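Local coordinates for protein HTH-type transcriptional repressor NemR (Escherichia coli, PDB 4YZE) that represses transcription of the nemRA-gloA operon by binding the NemR box, and takes part in the response to electrophiles and reactive chlorine species, at residues R85-L96 with L185-I196. The protein carries 5 engineered substitutions. Sequence-based numbering, arbitrary orientation.
Sequences RDRILAYYQQTL and LENALAHVKNII
Arg85 NE donates to Ile196 O at 2.7 Å, the N-H...O angle being 147°, while NH2 of the same guanidinium reaches Lys193 O at 3.0 Å, this second donor lying in the carbonyl plane on a lone pair. The extended chain, with CG anti to the backbone N (chi1 -179°), carries the group across to the C-terminal end of helix 183-195, where Ile196 leaves helical geometry. Leu89 CD1 lies 3.5 Å above one face of the Arg85 guanidinium, displaced toward its rim. A leucine in place of Arg85 would probably leave Ile196 O and Lys193 O without these two N-H donors and the helix end less firmly tied. Further along, Val192 CG2 sits over one face of the Tyr92 ring, 3.7 Å from its centroid, a CH-pi contact; Tyr92 OH is hydrogen-bonded to Leu165 O of helix 158-179, which probably helps to hold the ring in place. Leu189 CG lies 3.9 Å from Tyr92 CB. Beyond it, Leu96 CG meets Leu185 CB at 4.0 Å. The axes of helix segments 85-96 and 185-195 come within 9.5 Å, antiparallel at 174°, with Leu189 as a knob in the hole formed by Leu89, Tyr92, Gln93 and Leu96, within the mainly helical C-terminal domain of a TetR-family repressor.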
ATOM      1  N   ARG A  85     -18.364  -0.104  17.558  1.00 52.47           N
ATOM      2  CA  ARG A  85     -17.679  -1.267  17.030  1.00 45.21           C
ATOM      3  C   ARG A  85     -18.289  -1.627  15.670  1.00 53.65           C
ATOM      4  O   ARG A  85     -17.547  -1.868  14.706  1.00 42.11           O
ATOM      5  CB  ARG A  85     -17.728  -2.450  17.997  1.00 46.41           C
ATOM      6  CG  ARG A  85     -16.998  -3.679  17.479  1.00 44.33           C
ATOM      7  CD  ARG A  85     -16.878  -4.771  18.511  1.00 45.83           C
ATOM      8  NE  ARG A  85     -16.252  -5.974  17.965  1.00 45.72           N
ATOM      9  CZ  ARG A  85     -16.886  -6.878  17.219  1.00 46.91           C
ATOM     10  NH1 ARG A  85     -18.171  -6.723  16.913  1.00 48.24           N
ATOM     11  NH2 ARG A  85     -16.238  -7.947  16.778  1.00 47.10           N
ATOM     12  N   ASP A  86     -19.625  -1.640  15.590  1.00 45.44           N
ATOM     13  CA  ASP A  86     -20.318  -1.924  14.334  1.00 47.91           C
ATOM     14  C   ASP A  86     -19.884  -0.962  13.230  1.00 44.27           C
ATOM     15  O   ASP A  86     -19.717  -1.350  12.066  1.00 44.75           O
ATOM     16  CB  ASP A  86     -21.830  -1.803  14.511  1.00 56.41           C
ATOM     17  CG  ASP A  86     -22.387  -2.778  15.535  1.00 65.79           C
ATOM     18  OD1 ASP A  86     -21.804  -3.874  15.719  1.00 62.29           O
ATOM     19  OD2 ASP A  86     -23.431  -2.443  16.143  1.00 74.86           O
ATOM     20  N   ARG A  87     -19.718   0.303  13.593  1.00 45.35           N
ATOM     21  CA  ARG A  87     -19.375   1.318  12.608  1.00 52.23           C
ATOM     22  C   ARG A  87     -17.954   1.135  12.090  1.00 46.30           C
ATOM     23  O   ARG A  87     -17.700   1.250  10.900  1.00 46.92           O
ATOM     24  CB  ARG A  87     -19.587   2.714  13.188  1.00 55.90           C
ATOM     25  CG  ARG A  87     -21.054   3.003  13.475  1.00 61.46           C
ATOM     26  CD  ARG A  87     -21.202   4.271  14.293  1.00 65.52           C
ATOM     27  NE  ARG A  87     -22.436   4.274  15.070  1.00 75.89           N
ATOM     28  CZ  ARG A  87     -22.912   5.331  15.721  1.00 76.27           C
ATOM     29  NH1 ARG A  87     -22.258   6.486  15.684  1.00 69.14           N
ATOM     30  NH2 ARG A  87     -24.046   5.231  16.402  1.00 80.78           N
ATOM     31  N   ILE A  88     -17.033   0.821  12.987  1.00 44.35           N
ATOM     32  CA  ILE A  88     -15.677   0.521  12.566  1.00 48.29           C
ATOM     33  C   ILE A  88     -15.627  -0.688  11.629  1.00 52.07           C
ATOM     34  O   ILE A  88     -14.950  -0.633  10.590  1.00 48.75           O
ATOM     35  CB  ILE A  88     -14.753   0.351  13.766  1.00 47.64           C
ATOM     36  CG1 ILE A  88     -14.510   1.719  14.393  1.00 40.68           C
ATOM     37  CG2 ILE A  88     -13.425  -0.263  13.350  1.00 50.15           C
ATOM     38  CD1 ILE A  88     -13.855   1.665  15.751  1.00 37.45           C
ATOM     39  N   LEU A  89     -16.353  -1.759  11.959  1.00 41.61           N
ATOM     40  CA  LEU A  89     -16.375  -2.922  11.089  1.00 45.22           C
ATOM     41  C   LEU A  89     -16.944  -2.548   9.720  1.00 46.16           C
ATOM     42  O   LEU A  89     -16.531  -3.097   8.697  1.00 45.52           O
ATOM     43  CB  LEU A  89     -17.178  -4.068  11.710  1.00 50.21           C
ATOM     44  CG  LEU A  89     -16.628  -4.583  13.039  1.00 51.50           C
ATOM     45  CD1 LEU A  89     -17.416  -5.776  13.530  1.00 54.46           C
ATOM     46  CD2 LEU A  89     -15.157  -4.937  12.931  1.00 54.38           C
ATOM     47  N   ALA A  90     -17.885  -1.606   9.705  1.00 44.95           N
ATOM     48  CA  ALA A  90     -18.541  -1.219   8.464  1.00 50.78           C
ATOM     49  C   ALA A  90     -17.547  -0.537   7.505  1.00 53.16           C
ATOM     50  O   ALA A  90     -17.672  -0.639   6.281  1.00 48.56           O
ATOM     51  CB  ALA A  90     -19.737  -0.326   8.756  1.00 42.86           C
ATOM     52  N   TYR A  91     -16.567   0.154   8.081  1.00 50.93           N
ATOM     53  CA  TYR A  91     -15.490   0.776   7.328  1.00 53.68           C
ATOM     54  C   TYR A  91     -14.790  -0.283   6.507  1.00 51.05           C
ATOM     55  O   TYR A  91     -14.567  -0.093   5.311  1.00 47.79           O
ATOM     56  CB  TYR A  91     -14.518   1.455   8.297  1.00 50.69           C
ATOM     57  CG  TYR A  91     -13.193   1.957   7.738  1.00 51.58           C
ATOM     58  CD1 TYR A  91     -13.139   3.019   6.837  1.00 43.39           C
ATOM     59  CD2 TYR A  91     -11.988   1.415   8.184  1.00 54.91           C
ATOM     60  CE1 TYR A  91     -11.912   3.500   6.363  1.00 48.36           C
ATOM     61  CE2 TYR A  91     -10.771   1.873   7.721  1.00 50.83           C
ATOM     62  CZ  TYR A  91     -10.729   2.920   6.812  1.00 53.10           C
ATOM     63  OH  TYR A  91      -9.492   3.372   6.366  1.00 43.00           O
ATOM     64  N   TYR A  92     -14.458  -1.413   7.119  1.00 37.60           N
ATOM     65  CA  TYR A  92     -13.861  -2.476   6.326  1.00 38.19           C
ATOM     66  C   TYR A  92     -14.863  -3.171   5.411  1.00 44.20           C
ATOM     67  O   TYR A  92     -14.496  -3.621   4.320  1.00 42.47           O
ATOM     68  CB  TYR A  92     -13.139  -3.482   7.205  1.00 47.76           C
ATOM     69  CG  TYR A  92     -11.885  -2.944   7.831  1.00 46.82           C
ATOM     70  CD1 TYR A  92     -10.656  -3.042   7.183  1.00 44.01           C
ATOM     71  CD2 TYR A  92     -11.924  -2.354   9.080  1.00 36.07           C
ATOM     72  CE1 TYR A  92      -9.492  -2.540   7.772  1.00 40.55           C
ATOM     73  CE2 TYR A  92     -10.780  -1.851   9.669  1.00 37.25           C
ATOM     74  CZ  TYR A  92      -9.567  -1.957   9.017  1.00 38.15           C
ATOM     75  OH  TYR A  92      -8.437  -1.464   9.621  1.00 39.58           O
ATOM     76  N   GLN A  93     -16.117  -3.293   5.851  1.00 42.98           N
ATOM     77  CA  GLN A  93     -17.114  -3.995   5.035  1.00 48.24           C
ATOM     78  C   GLN A  93     -17.439  -3.186   3.775  1.00 44.13           C
ATOM     79  O   GLN A  93     -17.593  -3.747   2.691  1.00 45.07           O
ATOM     80  CB  GLN A  93     -18.381  -4.303   5.848  1.00 44.78           C
ATOM     81  CG  GLN A  93     -19.482  -5.029   5.079  1.00 47.43           C
ATOM     82  CD  GLN A  93     -19.090  -6.428   4.629  1.00 64.66           C
ATOM     83  OE1 GLN A  93     -19.110  -6.740   3.434  1.00 68.26           O
ATOM     84  NE2 GLN A  93     -18.741  -7.280   5.585  1.00 66.01           N
ATOM     85  N   GLN A  94     -17.524  -1.866   3.923  1.00 45.70           N
ATOM     86  CA  GLN A  94     -17.726  -0.974   2.775  1.00 56.07           C
ATOM     87  C   GLN A  94     -16.558  -1.057   1.780  1.00 47.75           C
ATOM     88  O   GLN A  94     -16.758  -1.048   0.571  1.00 45.93           O
ATOM     89  CB  GLN A  94     -17.866   0.472   3.252  1.00 64.70           C
ATOM     90  CG  GLN A  94     -19.110   1.193   2.752  1.00 78.96           C
ATOM     91  CD  GLN A  94     -20.085   1.511   3.877  1.00 89.83           C
ATOM     92  OE1 GLN A  94     -20.410   0.646   4.693  1.00 94.98           O
ATOM     93  NE2 GLN A  94     -20.549   2.757   3.928  1.00 90.07           N
ATOM     94  N   THR A  95     -15.343  -1.126   2.312  1.00 45.76           N
ATOM     95  CA  THR A  95     -14.157  -1.277   1.488  1.00 54.54           C
ATOM     96  C   THR A  95     -14.290  -2.546   0.670  1.00 52.60           C
ATOM     97  O   THR A  95     -14.021  -2.542  -0.542  1.00 48.19           O
ATOM     98  CB  THR A  95     -12.891  -1.361   2.344  1.00 58.04           C
ATOM     99  OG1 THR A  95     -12.762  -0.168   3.123  1.00 55.36           O
ATOM    100  CG2 THR A  95     -11.667  -1.524   1.460  1.00 64.47           C
ATOM    101  N   LEU A  96     -14.722  -3.627   1.323  1.00 43.22           N
ATOM    102  CA  LEU A  96     -15.002  -4.888   0.619  1.00 45.59           C
ATOM    103  C   LEU A  96     -16.016  -4.718  -0.505  1.00 57.38           C
ATOM    104  O   LEU A  96     -15.850  -5.284  -1.594  1.00 49.32           O
ATOM    105  CB  LEU A  96     -15.503  -5.953   1.589  1.00 63.34           C
ATOM    106  CG  LEU A  96     -14.648  -7.191   1.826  1.00 62.08           C
ATOM    107  CD1 LEU A  96     -15.282  -8.094   2.878  1.00 61.86           C
ATOM    108  CD2 LEU A  96     -14.446  -7.958   0.541  1.00 55.05           C
ATOM    109  N   LEU A 185      -8.779  -8.319   1.786  1.00 31.39           N
ATOM    110  CA  LEU A 185      -9.776  -7.458   2.452  1.00 27.19           C
ATOM    111  C   LEU A 185     -10.632  -8.272   3.445  1.00 27.89           C
ATOM    112  O   LEU A 185     -10.852  -7.825   4.561  1.00 30.42           O
ATOM    113  CB  LEU A 185     -10.658  -6.713   1.434  1.00 30.82           C
ATOM    114  CG  LEU A 185      -9.831  -5.850   0.458  1.00 35.07           C
ATOM    115  CD1 LEU A 185     -10.633  -5.361  -0.776  1.00 32.29           C
ATOM    116  CD2 LEU A 185      -9.246  -4.674   1.201  1.00 33.93           C
ATOM    117  N   GLU A 186     -11.102  -9.460   3.043  1.00 29.03           N
ATOM    118  CA  GLU A 186     -11.911 -10.285   3.948  1.00 36.13           C
ATOM    119  C   GLU A 186     -11.025 -10.667   5.110  1.00 33.96           C
ATOM    120  O   GLU A 186     -11.464 -10.698   6.246  1.00 30.57           O
ATOM    121  CB  GLU A 186     -12.473 -11.555   3.273  1.00 32.42           C
ATOM    122  CG  GLU A 186     -13.373 -11.278   2.086  1.00 50.45           C
ATOM    123  CD  GLU A 186     -13.786 -12.549   1.327  1.00 60.63           C
ATOM    124  OE1 GLU A 186     -12.946 -13.465   1.155  1.00 54.04           O
ATOM    125  OE2 GLU A 186     -14.961 -12.625   0.901  1.00 65.78           O
ATOM    126  N   ASN A 187      -9.758 -10.934   4.836  1.00 31.52           N
ATOM    127  CA  ASN A 187      -8.895 -11.350   5.923  1.00 30.89           C
ATOM    128  C   ASN A 187      -8.640 -10.188   6.881  1.00 37.96           C
ATOM    129  O   ASN A 187      -8.597 -10.387   8.097  1.00 30.02           O
ATOM    130  CB  ASN A 187      -7.584 -11.954   5.413  1.00 34.19           C
ATOM    131  CG  ASN A 187      -6.712 -12.461   6.546  1.00 38.80           C
ATOM    132  OD1 ASN A 187      -7.130 -13.312   7.332  1.00 35.18           O
ATOM    133  ND2 ASN A 187      -5.506 -11.932   6.642  1.00 38.01           N
ATOM    134  N   ALA A 188      -8.502  -8.974   6.343  1.00 32.82           N
ATOM    135  CA  ALA A 188      -8.338  -7.801   7.204  1.00 31.02           C
ATOM    136  C   ALA A 188      -9.571  -7.589   8.082  1.00 32.44           C
ATOM    137  O   ALA A 188      -9.437  -7.324   9.270  1.00 31.63           O
ATOM    138  CB  ALA A 188      -8.011  -6.526   6.399  1.00 25.34           C
ATOM    139  N   LEU A 189     -10.759  -7.706   7.488  1.00 29.08           N
ATOM    140  CA  LEU A 189     -12.019  -7.542   8.210  1.00 34.68           C
ATOM    141  C   LEU A 189     -12.088  -8.549   9.347  1.00 36.82           C
ATOM    142  O   LEU A 189     -12.448  -8.187  10.465  1.00 34.30           O
ATOM    143  CB  LEU A 189     -13.217  -7.766   7.277  1.00 38.57           C
ATOM    144  CG  LEU A 189     -14.586  -7.125   7.543  1.00 47.07           C
ATOM    145  CD1 LEU A 189     -15.734  -7.966   6.983  1.00 42.26           C
ATOM    146  CD2 LEU A 189     -14.843  -6.811   8.996  1.00 34.71           C
ATOM    147  N   ALA A 190     -11.751  -9.807   9.069  1.00 36.21           N
ATOM    148  CA  ALA A 190     -11.858 -10.839  10.101  1.00 40.42           C
ATOM    149  C   ALA A 190     -10.872 -10.557  11.236  1.00 41.40           C
ATOM    150  O   ALA A 190     -11.174 -10.808  12.401  1.00 43.42           O
ATOM    151  CB  ALA A 190     -11.641 -12.224   9.518  1.00 40.61           C
ATOM    152  N   HIS A 191      -9.704 -10.007  10.903  1.00 39.17           N
ATOM    153  CA  HIS A 191      -8.711  -9.725  11.940  1.00 41.15           C
ATOM    154  C   HIS A 191      -9.117  -8.517  12.809  1.00 40.00           C
ATOM    155  O   HIS A 191      -8.927  -8.531  14.043  1.00 40.48           O
ATOM    156  CB  HIS A 191      -7.318  -9.594  11.332  1.00 32.39           C
ATOM    157  CG  HIS A 191      -6.266  -9.101  12.279  1.00 43.15           C
ATOM    158  ND1 HIS A 191      -5.526  -9.945  13.080  1.00 51.61           N
ATOM    159  CD2 HIS A 191      -5.791  -7.854  12.506  1.00 48.99           C
ATOM    160  CE1 HIS A 191      -4.659  -9.235  13.782  1.00 49.36           C
ATOM    161  NE2 HIS A 191      -4.796  -7.962  13.449  1.00 53.85           N
ATOM    162  N   VAL A 192      -9.706  -7.501  12.182  1.00 34.34           N
ATOM    163  CA  VAL A 192     -10.242  -6.365  12.930  1.00 40.28           C
ATOM    164  C   VAL A 192     -11.334  -6.802  13.920  1.00 42.34           C
ATOM    165  O   VAL A 192     -11.375  -6.324  15.071  1.00 42.81           O
ATOM    166  CB  VAL A 192     -10.780  -5.279  11.989  1.00 39.80           C
ATOM    167  CG1 VAL A 192     -11.455  -4.166  12.777  1.00 29.34           C
ATOM    168  CG2 VAL A 192      -9.648  -4.711  11.119  1.00 37.74           C
ATOM    169  N   LYS A 193     -12.211  -7.705  13.473  1.00 38.96           N
ATOM    170  CA  LYS A 193     -13.267  -8.254  14.334  1.00 45.12           C
ATOM    171  C   LYS A 193     -12.703  -8.854  15.605  1.00 43.22           C
ATOM    172  O   LYS A 193     -13.336  -8.803  16.657  1.00 42.68           O
ATOM    173  CB  LYS A 193     -14.060  -9.338  13.609  1.00 50.33           C
ATOM    174  CG  LYS A 193     -15.221  -8.820  12.773  1.00 59.21           C
ATOM    175  CD  LYS A 193     -15.917  -9.957  12.019  1.00 60.06           C
ATOM    176  CE  LYS A 193     -16.982  -9.399  11.090  1.00 62.36           C
ATOM    177  NZ  LYS A 193     -17.483 -10.415  10.120  1.00 67.53           N
ATOM    178  N   ASN A 194     -11.512  -9.430  15.508  1.00 45.52           N
ATOM    179  CA  ASN A 194     -10.901 -10.075  16.664  1.00 53.25           C
ATOM    180  C   ASN A 194     -10.102  -9.078  17.520  1.00 51.81           C
ATOM    181  O   ASN A 194     -10.022  -9.212  18.733  1.00 51.52           O
ATOM    182  CB  ASN A 194     -10.016 -11.236  16.199  1.00 60.94           C
ATOM    183  CG  ASN A 194      -9.616 -12.156  17.333  1.00 77.72           C
ATOM    184  OD1 ASN A 194      -8.452 -12.193  17.741  1.00 77.48           O
ATOM    185  ND2 ASN A 194     -10.584 -12.904  17.856  1.00 86.29           N
ATOM    186  N   ILE A 195      -9.526  -8.068  16.877  1.00 48.50           N
ATOM    187  CA  ILE A 195      -8.680  -7.095  17.566  1.00 43.60           C
ATOM    188  C   ILE A 195      -9.517  -6.040  18.292  1.00 40.29           C
ATOM    189  O   ILE A 195      -9.209  -5.664  19.424  1.00 43.21           O
ATOM    190  CB  ILE A 195      -7.698  -6.420  16.572  1.00 59.97           C
ATOM    191  CG1 ILE A 195      -6.655  -7.432  16.104  1.00 58.47           C
ATOM    192  CG2 ILE A 195      -7.004  -5.252  17.218  1.00 50.17           C
ATOM    193  CD1 ILE A 195      -6.025  -8.202  17.262  1.00 58.45           C
ATOM    194  N   ILE A 196     -10.550  -5.542  17.611  1.00 41.38           N
ATOM    195  CA  ILE A 196     -11.488  -4.585  18.189  1.00 40.45           C
ATOM    196  C   ILE A 196     -12.682  -5.410  18.642  1.00 48.48           C
ATOM    197  O   ILE A 196     -13.610  -5.646  17.858  1.00 46.04           O
ATOM    198  CB  ILE A 196     -11.946  -3.509  17.153  1.00 35.10           C
ATOM    199  CG1 ILE A 196     -10.742  -2.866  16.469  1.00 34.62           C
ATOM    200  CG2 ILE A 196     -12.827  -2.441  17.829  1.00 38.83           C
ATOM    201  CD1 ILE A 196      -9.739  -2.200  17.413  1.00 37.88           C
TER